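Local coordinates for protein ABC transporter (Thermotoga maritima, PDB 1JI0) that binds ATP and probably hydrolyses it to drive branched-chain amino acid uptake, as the nucleotide-binding subunit of an ABC transporter, at residues Q33-I38 with T191-E196; A84-G89 with K159-D164. All coordinates share one frame; numbering follows the deposited sequence.

Interaction 1 (Q33-I38 with T191-E196); sequences QIVTLI and TILLVE
Thr-36 and Leu-37 both donate to the carbonyl of Leu-194, approaching from opposite faces of its plane. The hydroxyl OG1 of Thr-36 sits 2.7 Å from Leu-194 O and lies above the carbonyl plane, while Leu-37 N, at 2.8 Å from the same oxygen, is tilted the other way. The hydroxyl is placed there by a chi1 of -173°, which turns OG1 opposite the backbone N and leaves CG2 between N and the carbonyl carbon. An alanine here would remove the hydroxyl and would probably leave Leu-194 O with a single donor across this strand pair. Away from this doubly gripped oxygen the backbones pair regularly: Val-35 N reaches Ile-192 O at 2.9 Å, and Val-35 O takes Leu-194 N at 2.8 Å. These are adjacent parallel strands, 34-38 and 192-196, in the central sheet of the P-loop ATPase core, their axes 24° apart. On the face of Ile-34 and Thr-36, the side chains of Ile-34 and Ile-192 run side by side, with CG1 of Ile-34 4.1 Å from CB of Ile-192. The other face carries Val-35, whose CG1 meets Leu-193 CD1 at 3.8 Å, and Leu-37, alongside Val-195. Helix 45-52 packs on this second face, where Val-195 touches Lys-45; helices 172-187 and 199-205 pack on the first. Farther out, the carboxylate of Glu-196 is hydrogen-bonded to Ser-167 OG and Asn-198 N.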
loop_
_atom_site.group_PDB
_atom_site.type_symbol
_atom_site.label_atom_id
_atom_site.label_comp_id
_atom_site.label_asym_id
_atom_site.label_seq_id
_atom_site.Cartn_x
_atom_site.Cartn_y
_atom_site.Cartn_z
ATOM N N GLN A 33 9.450 7.695 2.554
ATOM C CA GLN A 33 9.525 7.412 1.126
ATOM C C GLN A 33 8.364 6.577 0.612
ATOM O O GLN A 33 7.583 6.016 1.386
ATOM C CB GLN A 33 10.831 6.673 0.796
ATOM C CG GLN A 33 12.089 7.518 0.909
ATOM C CD GLN A 33 13.328 6.760 0.468
ATOM O OE1 GLN A 33 13.237 5.802 -0.293
ATOM N NE2 GLN A 33 14.491 7.193 0.938
ATOM N N ILE A 34 8.245 6.517 -0.708
ATOM C CA ILE A 34 7.237 5.689 -1.349
ATOM C C ILE A 34 8.066 4.622 -2.035
ATOM O O ILE A 34 8.898 4.931 -2.893
ATOM C CB ILE A 34 6.438 6.450 -2.430
ATOM C CG1 ILE A 34 5.470 7.439 -1.784
ATOM C CG2 ILE A 34 5.683 5.442 -3.311
ATOM C CD1 ILE A 34 4.848 8.427 -2.786
ATOM N N VAL A 35 7.879 3.374 -1.634
ATOM C CA VAL A 35 8.601 2.268 -2.245
ATOM C C VAL A 35 7.580 1.427 -2.983
ATOM O O VAL A 35 6.492 1.187 -2.476
ATOM C CB VAL A 35 9.308 1.392 -1.185
ATOM C CG1 VAL A 35 9.815 0.101 -1.830
ATOM C CG2 VAL A 35 10.471 2.158 -0.586
ATOM N N THR A 36 7.915 0.981 -4.185
ATOM C CA THR A 36 6.970 0.179 -4.919
ATOM C C THR A 36 7.520 -1.185 -5.305
ATOM O O THR A 36 8.708 -1.357 -5.597
ATOM C CB THR A 36 6.465 0.917 -6.186
ATOM O OG1 THR A 36 5.414 0.150 -6.792
ATOM C CG2 THR A 36 7.603 1.112 -7.196
ATOM N N LEU A 37 6.632 -2.165 -5.265
ATOM C CA LEU A 37 6.958 -3.527 -5.633
ATOM C C LEU A 37 6.102 -3.745 -6.871
ATOM O O LEU A 37 4.877 -3.646 -6.811
ATOM C CB LEU A 37 6.556 -4.463 -4.495
ATOM C CG LEU A 37 6.748 -5.967 -4.623
ATOM C CD1 LEU A 37 8.216 -6.304 -4.892
ATOM C CD2 LEU A 37 6.268 -6.614 -3.320
ATOM N N ILE A 38 6.755 -3.992 -8.003
ATOM C CA ILE A 38 6.045 -4.200 -9.255
ATOM C C ILE A 38 6.380 -5.558 -9.845
ATOM O O ILE A 38 7.364 -6.187 -9.460
ATOM C CB ILE A 38 6.393 -3.099 -10.288
ATOM C CG1 ILE A 38 7.882 -3.154 -10.646
ATOM C CG2 ILE A 38 6.049 -1.724 -9.714
ATOM C CD1 ILE A 38 8.288 -2.140 -11.707
ATOM N N THR A 191 4.927 7.088 5.159
ATOM C CA THR A 191 5.755 6.102 4.477
ATOM C C THR A 191 4.805 5.137 3.790
ATOM O O THR A 191 3.854 4.652 4.407
ATOM C CB THR A 191 6.629 5.333 5.483
ATOM O OG1 THR A 191 7.413 6.269 6.230
ATOM C CG2 THR A 191 7.552 4.363 4.761
ATOM N N ILE A 192 5.060 4.861 2.518
ATOM C CA ILE A 192 4.195 3.989 1.731
ATOM C C ILE A 192 4.889 2.833 1.023
ATOM O O ILE A 192 5.993 2.994 0.494
ATOM C CB ILE A 192 3.461 4.819 0.637
ATOM C CG1 ILE A 192 2.572 5.871 1.292
ATOM C CG2 ILE A 192 2.648 3.899 -0.283
ATOM C CD1 ILE A 192 1.965 6.867 0.313
ATOM N N LEU A 193 4.237 1.669 1.023
ATOM C CA LEU A 193 4.722 0.492 0.302
ATOM C C LEU A 193 3.592 0.229 -0.689
ATOM O O LEU A 193 2.489 -0.172 -0.312
ATOM C CB LEU A 193 4.942 -0.725 1.217
ATOM C CG LEU A 193 5.506 -1.953 0.470
ATOM C CD1 LEU A 193 6.629 -1.534 -0.443
ATOM C CD2 LEU A 193 6.048 -2.983 1.431
ATOM N N LEU A 194 3.876 0.487 -1.960
ATOM C CA LEU A 194 2.905 0.362 -3.029
ATOM C C LEU A 194 3.165 -0.816 -3.958
ATOM O O LEU A 194 4.234 -0.912 -4.564
ATOM C CB LEU A 194 2.913 1.668 -3.838
ATOM C CG LEU A 194 2.085 1.821 -5.111
ATOM C CD1 LEU A 194 0.594 1.887 -4.749
ATOM C CD2 LEU A 194 2.508 3.090 -5.842
ATOM N N VAL A 195 2.190 -1.716 -4.054
ATOM C CA VAL A 195 2.285 -2.864 -4.941
ATOM C C VAL A 195 1.405 -2.531 -6.149
ATOM O O VAL A 195 0.243 -2.166 -5.992
ATOM C CB VAL A 195 1.769 -4.147 -4.267
ATOM C CG1 VAL A 195 1.573 -5.226 -5.310
ATOM C CG2 VAL A 195 2.761 -4.618 -3.210
ATOM N N GLU A 196 1.958 -2.651 -7.351
ATOM C CA GLU A 196 1.204 -2.315 -8.552
ATOM C C GLU A 196 1.543 -3.142 -9.773
ATOM O O GLU A 196 2.645 -3.666 -9.915
ATOM C CB GLU A 196 1.395 -0.831 -8.901
ATOM C CG GLU A 196 0.306 0.096 -8.386
ATOM C CD GLU A 196 -1.023 -0.117 -9.092
ATOM O OE1 GLU A 196 -1.064 -0.914 -10.051
ATOM O OE2 GLU A 196 -2.023 0.512 -8.696
#

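Interaction 2 (A84-G89 with K159-D164); sequences ALVPEG and KLLMMD. With ATP (adenosine-5'-triphosphate), chain B.
Asp-164 and Glu-88 meet through their side chains: CG of Asp-164 stands opposite its own backbone N (chi1 -166°), and Glu-88 sets CG opposite its carbonyl carbon (chi1 -79°) and then runs extended. The two side chains cross, CG of Glu-88 lying 3.4 Å from CG of Asp-164, with the carboxylate planes 32° apart. Glu-88 OE1 and Asp-164 OD2, both acceptors, stand 3.4 Å apart without a hydrogen bond. Thr-46 OG1 hydrogen-bonds to OD2, and a water donates to that oxygen at 2.6 Å from OD2 while accepting from Glu-88 N, thereby tying the loop after strand 83-86 to the aspartate. Asp-164 closes strand 160-164 and Glu-165 follows it, as expected for the Walker B motif of ABC ATPases, and both belong to the ATP pocket. Behind them the parallel backbones are joined from Ala-84 N to Leu-160 O and onward, Met-162 O receiving Val-86 N at 2.9 Å and Val-86 O receiving Asp-164 N at 3.0 Å. The side chains of Leu-85 and selenomethionine Met-162 cross at an angle, CD1 of Leu-85 lying 4.1 Å from CB of Met-162; on the other face Val-86 CG2 meets Leu-161 CD1. Helix 45-52 touches Leu-85 and Met-162, helix 142-154 packs on Val-86 and Leu-161 on the reverse face, and strand 192-196 continues the sheet beyond strand 160-164.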
loop_
_atom_site.group_PDB
_atom_site.type_symbol
_atom_site.label_atom_id
_atom_site.label_comp_id
_atom_site.label_asym_id
_atom_site.label_seq_id
_atom_site.Cartn_x
_atom_site.Cartn_y
_atom_site.Cartn_z
ATOM N N ALA A 84 -1.002 -0.219 8.251
ATOM C CA ALA A 84 -2.309 -0.209 7.605
ATOM C C ALA A 84 -2.222 -0.808 6.205
ATOM O O ALA A 84 -1.282 -0.523 5.456
ATOM C CB ALA A 84 -2.838 1.213 7.518
ATOM N N LEU A 85 -3.198 -1.640 5.853
ATOM C CA LEU A 85 -3.229 -2.264 4.539
ATOM C C LEU A 85 -4.541 -2.002 3.810
ATOM O O LEU A 85 -5.616 -2.245 4.351
ATOM C CB LEU A 85 -3.020 -3.774 4.664
ATOM C CG LEU A 85 -3.338 -4.636 3.435
ATOM C CD1 LEU A 85 -2.473 -4.217 2.250
ATOM C CD2 LEU A 85 -3.105 -6.099 3.766
ATOM N N VAL A 86 -4.442 -1.471 2.593
ATOM C CA VAL A 86 -5.610 -1.227 1.750
ATOM C C VAL A 86 -5.459 -2.307 0.682
ATOM O O VAL A 86 -4.771 -2.113 -0.324
ATOM C CB VAL A 86 -5.578 0.165 1.080
ATOM C CG1 VAL A 86 -6.861 0.386 0.292
ATOM C CG2 VAL A 86 -5.436 1.257 2.133
ATOM N N PRO A 87 -6.096 -3.468 0.901
ATOM C CA PRO A 87 -6.069 -4.633 0.010
ATOM C C PRO A 87 -6.756 -4.404 -1.324
ATOM O O PRO A 87 -7.366 -3.363 -1.544
ATOM C CB PRO A 87 -6.782 -5.694 0.833
ATOM C CG PRO A 87 -7.863 -4.881 1.485
ATOM C CD PRO A 87 -7.115 -3.652 1.955
ATOM N N GLU A 88 -6.635 -5.387 -2.214
ATOM C CA GLU A 88 -7.277 -5.319 -3.520
ATOM C C GLU A 88 -8.766 -5.540 -3.294
ATOM O O GLU A 88 -9.161 -6.212 -2.340
ATOM C CB GLU A 88 -6.750 -6.418 -4.448
ATOM C CG GLU A 88 -5.405 -6.127 -5.084
ATOM C CD GLU A 88 -4.955 -7.234 -6.029
ATOM O OE1 GLU A 88 -4.615 -8.337 -5.546
ATOM O OE2 GLU A 88 -4.950 -7.000 -7.259
ATOM N N GLY A 89 -9.591 -4.970 -4.165
ATOM C CA GLY A 89 -11.022 -5.143 -4.027
ATOM C C GLY A 89 -11.758 -3.951 -3.458
ATOM O O GLY A 89 -12.943 -4.051 -3.150
ATOM N N LYS A 159 1.684 4.157 10.431
ATOM C CA LYS A 159 3.119 4.372 10.540
ATOM C C LYS A 159 3.696 3.846 9.231
ATOM O O LYS A 159 4.805 4.201 8.826
ATOM C CB LYS A 159 3.696 3.605 11.733
ATOM C CG LYS A 159 3.341 4.226 13.078
ATOM C CD LYS A 159 4.026 3.511 14.223
ATOM C CE LYS A 159 3.692 4.171 15.556
ATOM N NZ LYS A 159 4.460 3.543 16.674
ATOM N N LEU A 160 2.917 2.993 8.574
ATOM C CA LEU A 160 3.287 2.410 7.291
ATOM C C LEU A 160 1.994 2.145 6.528
ATOM O O LEU A 160 1.147 1.364 6.979
ATOM C CB LEU A 160 4.035 1.093 7.493
ATOM C CG LEU A 160 4.898 0.509 6.363
ATOM C CD1 LEU A 160 4.517 -0.934 6.163
ATOM C CD2 LEU A 160 4.746 1.290 5.063
ATOM N N LEU A 161 1.828 2.802 5.385
ATOM C CA LEU A 161 0.622 2.598 4.580
ATOM C C LEU A 161 0.950 1.676 3.411
ATOM O O LEU A 161 1.778 2.015 2.555
ATOM C CB LEU A 161 0.091 3.938 4.061
ATOM C CG LEU A 161 -1.104 3.929 3.093
ATOM C CD1 LEU A 161 -2.323 3.309 3.764
ATOM C CD2 LEU A 161 -1.425 5.360 2.652
HETATM N N MSE A 162 0.320 0.503 3.386
HETATM C CA MSE A 162 0.534 -0.465 2.315
HETATM C C MSE A 162 -0.710 -0.465 1.434
HETATM O O MSE A 162 -1.833 -0.397 1.939
HETATM C CB MSE A 162 0.777 -1.864 2.888
HETATM C CG MSE A 162 1.944 -1.926 3.878
HETATM SE SE MSE A 162 2.564 -3.703 4.269
HETATM C CE MSE A 162 3.886 -3.869 2.902
HETATM N N MSE A 163 -0.508 -0.531 0.120
HETATM C CA MSE A 163 -1.620 -0.508 -0.822
HETATM C C MSE A 163 -1.401 -1.545 -1.916
HETATM O O MSE A 163 -0.338 -1.589 -2.540
HETATM C CB MSE A 163 -1.744 0.888 -1.437
HETATM C CG MSE A 163 -1.829 2.021 -0.425
HETATM SE SE MSE A 163 -1.961 3.781 -1.278
HETATM C CE MSE A 163 -0.437 4.627 -0.491
ATOM N N ASP A 164 -2.407 -2.383 -2.143
ATOM C CA ASP A 164 -2.313 -3.430 -3.152
ATOM C C ASP A 164 -3.131 -3.036 -4.372
ATOM O O ASP A 164 -4.366 -3.007 -4.329
ATOM C CB ASP A 164 -2.815 -4.770 -2.586
ATOM C CG ASP A 164 -2.432 -5.959 -3.457
ATOM O OD1 ASP A 164 -1.840 -5.763 -4.539
ATOM O OD2 ASP A 164 -2.719 -7.104 -3.063
HETATM P PG ATP B . -2.478 -9.716 -6.981
HETATM O O1G ATP B . -3.425 -9.417 -8.071
HETATM O O2G ATP B . -1.729 -8.548 -6.470
HETATM O O3G ATP B . -3.045 -10.655 -5.948
HETATM P PB ATP B . 0.156 -11.013 -7.180
HETATM O O1B ATP B . 1.118 -11.043 -8.327
HETATM O O2B ATP B . 0.490 -10.209 -6.018
HETATM O O3B ATP B . -1.301 -10.533 -7.733
HETATM P PA ATP B . -0.132 -13.424 -5.527
HETATM O O1A ATP B . -1.231 -13.028 -4.635
HETATM O O2A ATP B . 1.222 -13.581 -4.935
HETATM O O3A ATP B . -0.130 -12.490 -6.826
HETATM O "O5'" ATP B . -0.549 -14.758 -6.225
HETATM C "C5'" ATP B . 0.300 -15.384 -7.192
HETATM C "C4'" ATP B . 0.949 -16.608 -6.655
HETATM O "O4'" ATP B . -0.106 -17.582 -6.408
HETATM C "C3'" ATP B . 1.861 -17.264 -7.660
HETATM O "O3'" ATP B . 3.120 -17.581 -7.034
HETATM C "C2'" ATP B . 1.096 -18.478 -8.103
HETATM O "O2'" ATP B . 1.914 -19.571 -8.505
HETATM C "C1'" ATP B . 0.368 -18.869 -6.805
HETATM N N9 ATP B . -0.804 -19.815 -6.940
HETATM C C8 ATP B . -1.995 -19.793 -6.243
HETATM N N7 ATP B . -2.840 -20.739 -6.548
HETATM C C5 ATP B . -2.162 -21.452 -7.526
HETATM C C6 ATP B . -2.509 -22.611 -8.286
HETATM N N6 ATP B . -3.674 -23.211 -8.113
HETATM N N1 ATP B . -1.619 -23.096 -9.196
HETATM C C2 ATP B . -0.442 -22.476 -9.359
HETATM N N3 ATP B . 0.011 -21.381 -8.711
HETATM C C4 ATP B . -0.919 -20.907 -7.787
HETATM O O HOH W 1 -5.427 -0.809 -2.773
HETATM O O HOH W 2 -4.330 -6.975 -1.020
#

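The two interactions belong to one mixed sheet, in which strands 83-86, 160-164, 192-196 and 34-38 are consecutive and parallel. Their centres lie 10 Å apart, and strands 160-164 and 192-196 join them directly through probable backbone hydrogen bonds, Thr-191 O to Leu-161 N and Leu-193 N to Leu-161 O. Along the chain, both segments of interaction 2 fall in the sequence between residues 33-38 and 191-196. Helix 45-52, which follows strand 34-38 and begins with the ATP-binding Lys-45 and Thr-46, packs against residues of both. The Walker A segment and Asp-164, distant in sequence, are thus brought together around the triphosphate at the C-terminal ends of the parallel strands.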